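Local coordinates for protein GH26C (Muricauda sp. MAR_2010_75, PDB 6Q78) that probably hydrolyses internal beta-1,4-mannosidic linkages in mannans, as an endo-acting beta-mannanase of glycoside hydrolase family 26, at residues A[124-128]-A[129-133]; A[316-319]-A[320-324]; A[391-394]-A[395-398]. All blocks are in the same frame, centred on the assembly; numbering follows the deposited sequence.

Contact 1: A[124-128]-A[129-133]; sequences LNDGT and PSNWF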
loop_
_atom_site.group_PDB
_atom_site.type_symbol
_atom_site.label_atom_id
_atom_site.label_comp_id
_atom_site.label_asym_id
_atom_site.label_seq_id
_atom_site.Cartn_x
_atom_site.Cartn_y
_atom_site.Cartn_z
ATOM N N LEU A 124 -17.481 15.882 -2.592
ATOM C CA LEU A 124 -18.883 15.684 -2.919
ATOM C C LEU A 124 -19.473 14.421 -2.313
ATOM O O LEU A 124 -20.646 14.124 -2.551
ATOM C CB LEU A 124 -19.075 15.618 -4.433
ATOM C CG LEU A 124 -18.725 16.909 -5.162
ATOM C CD1 LEU A 124 -19.160 16.759 -6.608
ATOM C CD2 LEU A 124 -19.409 18.097 -4.507
ATOM N N ASN A 125 -18.738 13.725 -1.451
ATOM C CA ASN A 125 -19.286 12.548 -0.790
ATOM C C ASN A 125 -20.079 13.004 0.422
ATOM O O ASN A 125 -19.506 13.330 1.455
ATOM C CB ASN A 125 -18.132 11.644 -0.361
ATOM C CG ASN A 125 -18.614 10.320 0.242
ATOM O OD1 ASN A 125 -19.746 10.245 0.786
ATOM N ND2 ASN A 125 -17.745 9.284 0.210
ATOM N N ASP A 126 -21.410 12.989 0.309
ATOM C CA ASP A 126 -22.313 13.439 1.357
ATOM C C ASP A 126 -22.831 12.298 2.224
ATOM O O ASP A 126 -23.673 12.526 3.108
ATOM C CB ASP A 126 -23.468 14.262 0.770
ATOM C CG ASP A 126 -24.364 13.474 -0.142
ATOM O OD1 ASP A 126 -24.937 14.095 -1.071
ATOM O OD2 ASP A 126 -24.559 12.271 0.073
ATOM N N GLY A 127 -22.353 11.074 2.004
ATOM C CA GLY A 127 -22.668 10.012 2.917
ATOM C C GLY A 127 -23.999 9.349 2.720
ATOM O O GLY A 127 -24.368 8.502 3.548
ATOM N N THR A 128 -24.731 9.659 1.644
ATOM C CA THR A 128 -26.096 9.169 1.520
ATOM C C THR A 128 -26.273 8.260 0.311
ATOM O O THR A 128 -25.464 8.287 -0.623
ATOM C CB THR A 128 -27.115 10.309 1.440
ATOM O OG1 THR A 128 -27.010 10.965 0.147
ATOM C CG2 THR A 128 -26.895 11.312 2.546
ATOM N N PRO A 129 -27.306 7.388 0.325
ATOM C CA PRO A 129 -27.399 6.317 -0.682
ATOM C C PRO A 129 -27.457 6.756 -2.140
ATOM O O PRO A 129 -26.996 6.005 -3.017
ATOM C CB PRO A 129 -28.694 5.581 -0.277
ATOM C CG PRO A 129 -28.814 5.842 1.212
ATOM C CD PRO A 129 -28.309 7.253 1.407
ATOM N N SER A 130 -27.986 7.949 -2.433
ATOM C CA SER A 130 -28.068 8.392 -3.826
ATOM C C SER A 130 -26.726 8.880 -4.352
ATOM O O SER A 130 -26.606 9.150 -5.561
ATOM C CB SER A 130 -29.085 9.520 -3.965
ATOM O OG SER A 130 -28.600 10.755 -3.416
ATOM N N ASN A 131 -25.736 8.997 -3.486
ATOM C CA ASN A 131 -24.517 9.698 -3.848
ATOM C C ASN A 131 -23.498 8.700 -4.363
ATOM O O ASN A 131 -23.213 7.709 -3.700
ATOM C CB ASN A 131 -24.033 10.410 -2.590
ATOM C CG ASN A 131 -22.747 11.206 -2.824
ATOM O OD1 ASN A 131 -21.691 10.643 -3.056
ATOM N ND2 ASN A 131 -22.840 12.539 -2.732
ATOM N N TRP A 132 -22.968 8.947 -5.568
ATOM C CA TRP A 132 -22.079 7.957 -6.191
ATOM C C TRP A 132 -20.811 7.740 -5.374
ATOM O O TRP A 132 -20.328 6.614 -5.270
ATOM C CB TRP A 132 -21.748 8.376 -7.639
ATOM C CG TRP A 132 -20.883 7.364 -8.358
ATOM C CD1 TRP A 132 -21.298 6.165 -8.888
ATOM C CD2 TRP A 132 -19.464 7.421 -8.549
ATOM N NE1 TRP A 132 -20.232 5.487 -9.420
ATOM C CE2 TRP A 132 -19.094 6.237 -9.238
ATOM C CE3 TRP A 132 -18.471 8.348 -8.198
ATOM C CZ2 TRP A 132 -17.764 5.972 -9.608
ATOM C CZ3 TRP A 132 -17.157 8.082 -8.555
ATOM C CH2 TRP A 132 -16.817 6.880 -9.236
ATOM N N PHE A 133 -20.257 8.798 -4.796
ATOM C CA PHE A 133 -19.036 8.638 -4.019
ATOM C C PHE A 133 -19.296 7.810 -2.771
ATOM O O PHE A 133 -18.479 6.952 -2.425
ATOM C CB PHE A 133 -18.434 10.001 -3.655
ATOM C CG PHE A 133 -18.037 10.806 -4.851
ATOM C CD1 PHE A 133 -16.844 10.551 -5.530
ATOM C CD2 PHE A 133 -18.893 11.775 -5.325
ATOM C CE1 PHE A 133 -16.548 11.273 -6.668
ATOM C CE2 PHE A 133 -18.557 12.509 -6.462
ATOM C CZ PHE A 133 -17.401 12.225 -7.120
HETATM O O HOH W 1 -27.225 13.269 -2.221
#
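Asn131 turns its side-chain amide back into the loop 124-128 and ties it to the start of the following helix. Its ND2 donates a nearly straight bond to Leu124 O at 2.7 Å (N-H...O 163°), lying in the carbonyl plane and close to the plane of its own amide. A second, weak bond runs from ND2 to Asp126 OD1 at 3.1 Å, with the carboxylate and amide planes turned 65° apart. CG of Asn131 stands anti to the backbone N (chi1 -180°), which carries the amide toward Leu124 and Asp126; its OD1 accepts from the backbone N of Phe134. Asn131 is thus the N-cap of helix 132-150, in a loop that follows strand 112-116 of the TIM barrel. A leucine here would remove the ND2 donor and the OD1 cap, and would probably leave Leu124 O without its mate and the first turn of the helix less firmly tied. The backbone N of Asn131 closes a type I beta turn onto Thr128 O at 3.0 Å. Asp126 OD2 accepts from Thr128 N, an Asx turn, and from Thr128 OG1 at 2.8 Å, so the carboxylate is held at both oxygens. Water 1 also donates to OD1 and touches Ser130 OG. Asn125 forms a second Asx turn, OD1 to Gly127 N at 3.0 Å, while its ND2 is held by Glu137 and Phe119 O. Farther along, CB of Leu124 rests obliquely against Phe133 CE2 at 3.7 Å, and Asn125 CB meets Phe133 CB at 3.7 Å.

Contact 2: A[316-319]-A[320-324]; sequences KLKI and VSDLA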
loop_
_atom_site.group_PDB
_atom_site.type_symbol
_atom_site.label_atom_id
_atom_site.label_comp_id
_atom_site.label_asym_id
_atom_site.label_seq_id
_atom_site.Cartn_x
_atom_site.Cartn_y
_atom_site.Cartn_z
ATOM N N LYS A 316 17.564 -1.548 -4.788
ATOM C CA LYS A 316 16.782 -0.582 -4.043
ATOM C C LYS A 316 15.949 -1.282 -2.974
ATOM O O LYS A 316 15.867 -0.807 -1.832
ATOM C CB LYS A 316 15.929 0.220 -5.021
ATOM C CG LYS A 316 16.755 1.110 -5.968
ATOM C CD LYS A 316 15.855 1.610 -7.103
ATOM C CE LYS A 316 16.669 2.353 -8.169
ATOM N NZ LYS A 316 15.688 2.819 -9.230
ATOM N N LEU A 317 15.355 -2.440 -3.303
ATOM C CA LEU A 317 14.575 -3.156 -2.294
ATOM C C LEU A 317 15.456 -3.645 -1.152
ATOM O O LEU A 317 14.973 -3.746 -0.006
ATOM C CB LEU A 317 13.764 -4.291 -2.935
ATOM C CG LEU A 317 12.582 -4.843 -2.115
ATOM C CD1 LEU A 317 11.619 -3.737 -1.715
ATOM C CD2 LEU A 317 11.849 -5.919 -2.908
ATOM N N LYS A 318 16.739 -3.973 -1.444
ATOM C CA LYS A 318 17.645 -4.419 -0.391
ATOM C C LYS A 318 17.933 -3.294 0.584
ATOM O O LYS A 318 18.090 -3.531 1.798
ATOM C CB LYS A 318 18.937 -4.977 -0.997
ATOM C CG LYS A 318 19.937 -5.483 0.053
ATOM C CD LYS A 318 19.394 -6.724 0.779
ATOM C CE LYS A 318 20.501 -7.343 1.670
ATOM N NZ LYS A 318 19.950 -8.398 2.573
ATOM N N ILE A 319 18.022 -2.058 0.076
ATOM C CA ILE A 319 18.170 -0.907 0.962
ATOM C C ILE A 319 16.990 -0.836 1.924
ATOM O O ILE A 319 17.162 -0.624 3.128
ATOM C CB ILE A 319 18.258 0.387 0.138
ATOM C CG1 ILE A 319 19.618 0.489 -0.582
ATOM C CG2 ILE A 319 18.008 1.583 1.011
ATOM C CD1 ILE A 319 19.620 1.617 -1.624
ATOM N N VAL A 320 15.767 -0.885 1.383
ATOM C CA VAL A 320 14.577 -0.874 2.229
ATOM C C VAL A 320 14.625 -2.027 3.218
ATOM O O VAL A 320 14.335 -1.859 4.411
ATOM C CB VAL A 320 13.304 -0.919 1.365
ATOM C CG1 VAL A 320 11.999 -0.898 2.223
ATOM C CG2 VAL A 320 13.313 0.253 0.344
ATOM N N SER A 321 14.922 -3.227 2.717
ATOM C CA SER A 321 14.935 -4.411 3.579
ATOM C C SER A 321 15.993 -4.288 4.681
ATOM O O SER A 321 15.739 -4.650 5.840
ATOM C CB SER A 321 15.165 -5.649 2.710
ATOM O OG SER A 321 15.373 -6.822 3.477
ATOM N N ASP A 322 17.174 -3.760 4.346
ATOM C CA ASP A 322 18.211 -3.572 5.364
ATOM C C ASP A 322 17.769 -2.578 6.432
ATOM O O ASP A 322 18.018 -2.789 7.631
ATOM C CB ASP A 322 19.520 -3.066 4.746
ATOM C CG ASP A 322 20.309 -4.144 4.032
ATOM O OD1 ASP A 322 20.033 -5.353 4.248
ATOM O OD2 ASP A 322 21.251 -3.768 3.276
ATOM N N LEU A 323 17.147 -1.469 6.020
ATOM C CA LEU A 323 16.707 -0.489 7.004
ATOM C C LEU A 323 15.598 -1.046 7.882
ATOM O O LEU A 323 15.559 -0.780 9.091
ATOM C CB LEU A 323 16.213 0.766 6.303
ATOM C CG LEU A 323 17.293 1.665 5.741
ATOM C CD1 LEU A 323 16.580 2.732 4.887
ATOM C CD2 LEU A 323 18.114 2.301 6.866
ATOM N N ALA A 324 14.674 -1.815 7.291
ATOM C CA ALA A 324 13.627 -2.443 8.097
ATOM C C ALA A 324 14.207 -3.430 9.111
ATOM O O ALA A 324 13.728 -3.527 10.247
ATOM C CB ALA A 324 12.625 -3.133 7.169
HETATM O O HOH W 2 17.983 -7.064 4.316
#
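The carboxylate of Asp322, the one flat side-chain group to meet a partner here, has Lys318, one helical turn earlier, off one of its faces. On that side lie the backbone O of Lys318, 3.2 Å from Asp322 CG, and the lysine methylenes. With CG opposite the backbone N (chi1 -179°), the bend at chi2 (67°) carries CG and CD under this face, and CE and NZ then come up toward OD1, nearer the plane. CE of Lys318 reaches 3.3 Å from Asp322 OD1, and NZ forms a long salt bridge with the same oxygen at 3.5 Å. Water 2 bridges the pair at the OD1 end, accepting from Lys318 NZ at 2.9 Å and lying 2.7 Å from Asp322 OD1; it also meets Ser321 OG. The ammonium has a stronger partner in Asn363 O, and Ser321 OG pairs with Lys366 N, so this polar side of the helix is tied to the loop after helix 351-361. Helix 306-327 is the crossover of a beta-alpha-beta unit in the TIM barrel, running between strands 293-298 and 330-336. Its i to i+4 backbone bonds are regular, among them Asp322 N to Lys318 O at 2.7 Å and Leu323 N to Ile319 O at 3.0 Å. The apolar side is built differently. CG2 of Ile319 approaches CD1 of Leu323 loosely, at 4.3 Å; both side chains reach Glu278 of helix 278-281, and Val320 packs on Met294, Met296 and Ala331 of the flanking strands. Lys316 extends to a hydrogen bond with Asn273 O, a salt bridge with Asp301 and a cation-pi contact with Phe276.

Contact 3: A[391-394]-A[395-398]; sequences NDFM and EFVS
Val397 sets its CG1 over one face of the Phe393 ring, a CH-pi contact 4.0 Å from the centroid and 22° off the ring normal. The methyl lies toward the rim, nearest CE2 at 3.7 Å. A first torsion of -169° places the Phe393 ring across from its backbone N and sends it out and forward toward Phe396 and Val397. The second ring meets it obliquely, planes 56° apart, with Phe393 CD1 at 4.1 Å from Phe396 CD2 and near the plane of the Phe396 ring. This packed side turns inward: Phe352 lies edge-to-face with Phe393, Phe357 touches Phe396, and Val402 touches both Phe396 and Val397. Helix 390-397 thereby joins helices 351-361 and 101-106 to strand 402-403 near the C-terminal end of the chain. Elsewhere the contact is looser. Met394 CE only approaches Val397 CG2, at 4.3 Å, though its side chain also reaches Met105. Farther along, Met394 O accepts twice from Ser398, from OG at 2.7 Å and from the backbone N at 3.1 Å, the two donors coming from opposite faces of the carbonyl plane. On the exposed side, Glu395, extended beyond CG, meets Asp392 through water 3, which donates to Asp392 OD1 and to Glu395 OE1 at 2.9 Å. The water probably eases the closeness of the two like charges; Asp392 is also held by Phe352 N at OD2 and Thr353 OG1 at OD1.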
loop_
_atom_site.group_PDB
_atom_site.type_symbol
_atom_site.label_atom_id
_atom_site.label_comp_id
_atom_site.label_asym_id
_atom_site.label_seq_id
_atom_site.Cartn_x
_atom_site.Cartn_y
_atom_site.Cartn_z
ATOM N N ASN A 391 1.155 -18.622 -17.773
ATOM C CA ASN A 391 1.973 -19.702 -17.248
ATOM C C ASN A 391 3.109 -19.207 -16.365
ATOM O O ASN A 391 3.432 -19.790 -15.361
ATOM C CB ASN A 391 2.476 -20.637 -18.364
ATOM C CG ASN A 391 3.173 -21.867 -17.811
ATOM O OD1 ASN A 391 4.377 -21.987 -17.892
ATOM N ND2 ASN A 391 2.398 -22.770 -17.219
ATOM N N ASP A 392 3.705 -18.099 -16.785
ATOM C CA ASP A 392 4.787 -17.475 -16.042
ATOM C C ASP A 392 4.263 -17.054 -14.651
ATOM O O ASP A 392 4.898 -17.275 -13.668
ATOM C CB ASP A 392 5.317 -16.278 -16.854
ATOM C CG ASP A 392 6.348 -15.451 -16.121
ATOM O OD1 ASP A 392 7.142 -15.985 -15.381
ATOM O OD2 ASP A 392 6.320 -14.252 -16.354
ATOM N N PHE A 393 3.074 -16.492 -14.613
ATOM C CA PHE A 393 2.479 -16.103 -13.341
ATOM C C PHE A 393 2.224 -17.319 -12.460
ATOM O O PHE A 393 2.420 -17.268 -11.285
ATOM C CB PHE A 393 1.193 -15.331 -13.576
ATOM C CG PHE A 393 0.634 -14.672 -12.348
ATOM C CD1 PHE A 393 1.207 -13.536 -11.866
ATOM C CD2 PHE A 393 -0.456 -15.165 -11.715
ATOM C CE1 PHE A 393 0.687 -12.891 -10.756
ATOM C CE2 PHE A 393 -0.975 -14.552 -10.602
ATOM C CZ PHE A 393 -0.404 -13.396 -10.117
ATOM N N MET A 394 1.772 -18.420 -13.053
ATOM C CA MET A 394 1.537 -19.629 -12.282
ATOM C C MET A 394 2.810 -20.158 -11.677
ATOM O O MET A 394 2.829 -20.602 -10.563
ATOM C CB MET A 394 0.905 -20.706 -13.161
ATOM C CG MET A 394 -0.508 -20.392 -13.572
ATOM S SD MET A 394 -1.688 -20.335 -12.207
ATOM C CE MET A 394 -1.122 -21.589 -11.088
ATOM N N GLU A 395 3.884 -20.110 -12.441
ATOM C CA GLU A 395 5.154 -20.546 -11.934
ATOM C C GLU A 395 5.595 -19.667 -10.769
ATOM O O GLU A 395 6.065 -20.162 -9.779
ATOM C CB GLU A 395 6.217 -20.595 -13.040
ATOM C CG GLU A 395 7.530 -21.149 -12.535
ATOM C CD GLU A 395 8.576 -21.321 -13.607
ATOM O OE1 GLU A 395 8.332 -20.952 -14.762
ATOM O OE2 GLU A 395 9.637 -21.806 -13.246
ATOM N N PHE A 396 5.403 -18.363 -10.911
ATOM C CA PHE A 396 5.746 -17.422 -9.854
ATOM C C PHE A 396 4.957 -17.703 -8.578
ATOM O O PHE A 396 5.544 -17.816 -7.501
ATOM C CB PHE A 396 5.538 -15.993 -10.382
ATOM C CG PHE A 396 5.443 -14.918 -9.323
ATOM C CD1 PHE A 396 6.523 -14.618 -8.505
ATOM C CD2 PHE A 396 4.286 -14.171 -9.197
ATOM C CE1 PHE A 396 6.437 -13.606 -7.551
ATOM C CE2 PHE A 396 4.183 -13.148 -8.249
ATOM C CZ PHE A 396 5.275 -12.858 -7.431
ATOM N N VAL A 397 3.628 -17.829 -8.674
ATOM C CA VAL A 397 2.822 -17.996 -7.457
ATOM C C VAL A 397 2.990 -19.374 -6.836
ATOM O O VAL A 397 2.587 -19.589 -5.687
ATOM C CB VAL A 397 1.328 -17.605 -7.592
ATOM C CG1 VAL A 397 1.194 -16.164 -8.059
ATOM C CG2 VAL A 397 0.574 -18.587 -8.508
ATOM N N SER A 398 3.558 -20.313 -7.577
ATOM C CA SER A 398 3.871 -21.626 -7.034
ATOM C C SER A 398 5.177 -21.657 -6.252
ATOM O O SER A 398 5.453 -22.671 -5.605
ATOM C CB SER A 398 3.899 -22.658 -8.158
ATOM O OG SER A 398 2.662 -22.621 -8.850
HETATM O O HOH W 3 8.233 -18.434 -16.241
#

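In the fold
Contact 2 is the buried one, on a barrel helix; contact 1 is at the surface, and contact 3 is partly buried. All are local, yet no two share a helix: 124-133 shapes the entry into helix 132-150, 316-324 sits within helix 306-327, and 391-398 spans nearly all of the short helix 390-397. Their chemistry follows their place. The loop of contact 1 relies on side-chain amide and carboxylate bonds, contact 2 combines a water-bridged ion pair with apolar packing on barrel strands, and contact 3 sets aromatic packing against a hydrated acidic side. Contacts 1 and 2 lie on opposite sides of the chain centre, whereas contacts 2 and 3 approach to about 10 Å between nearest atoms.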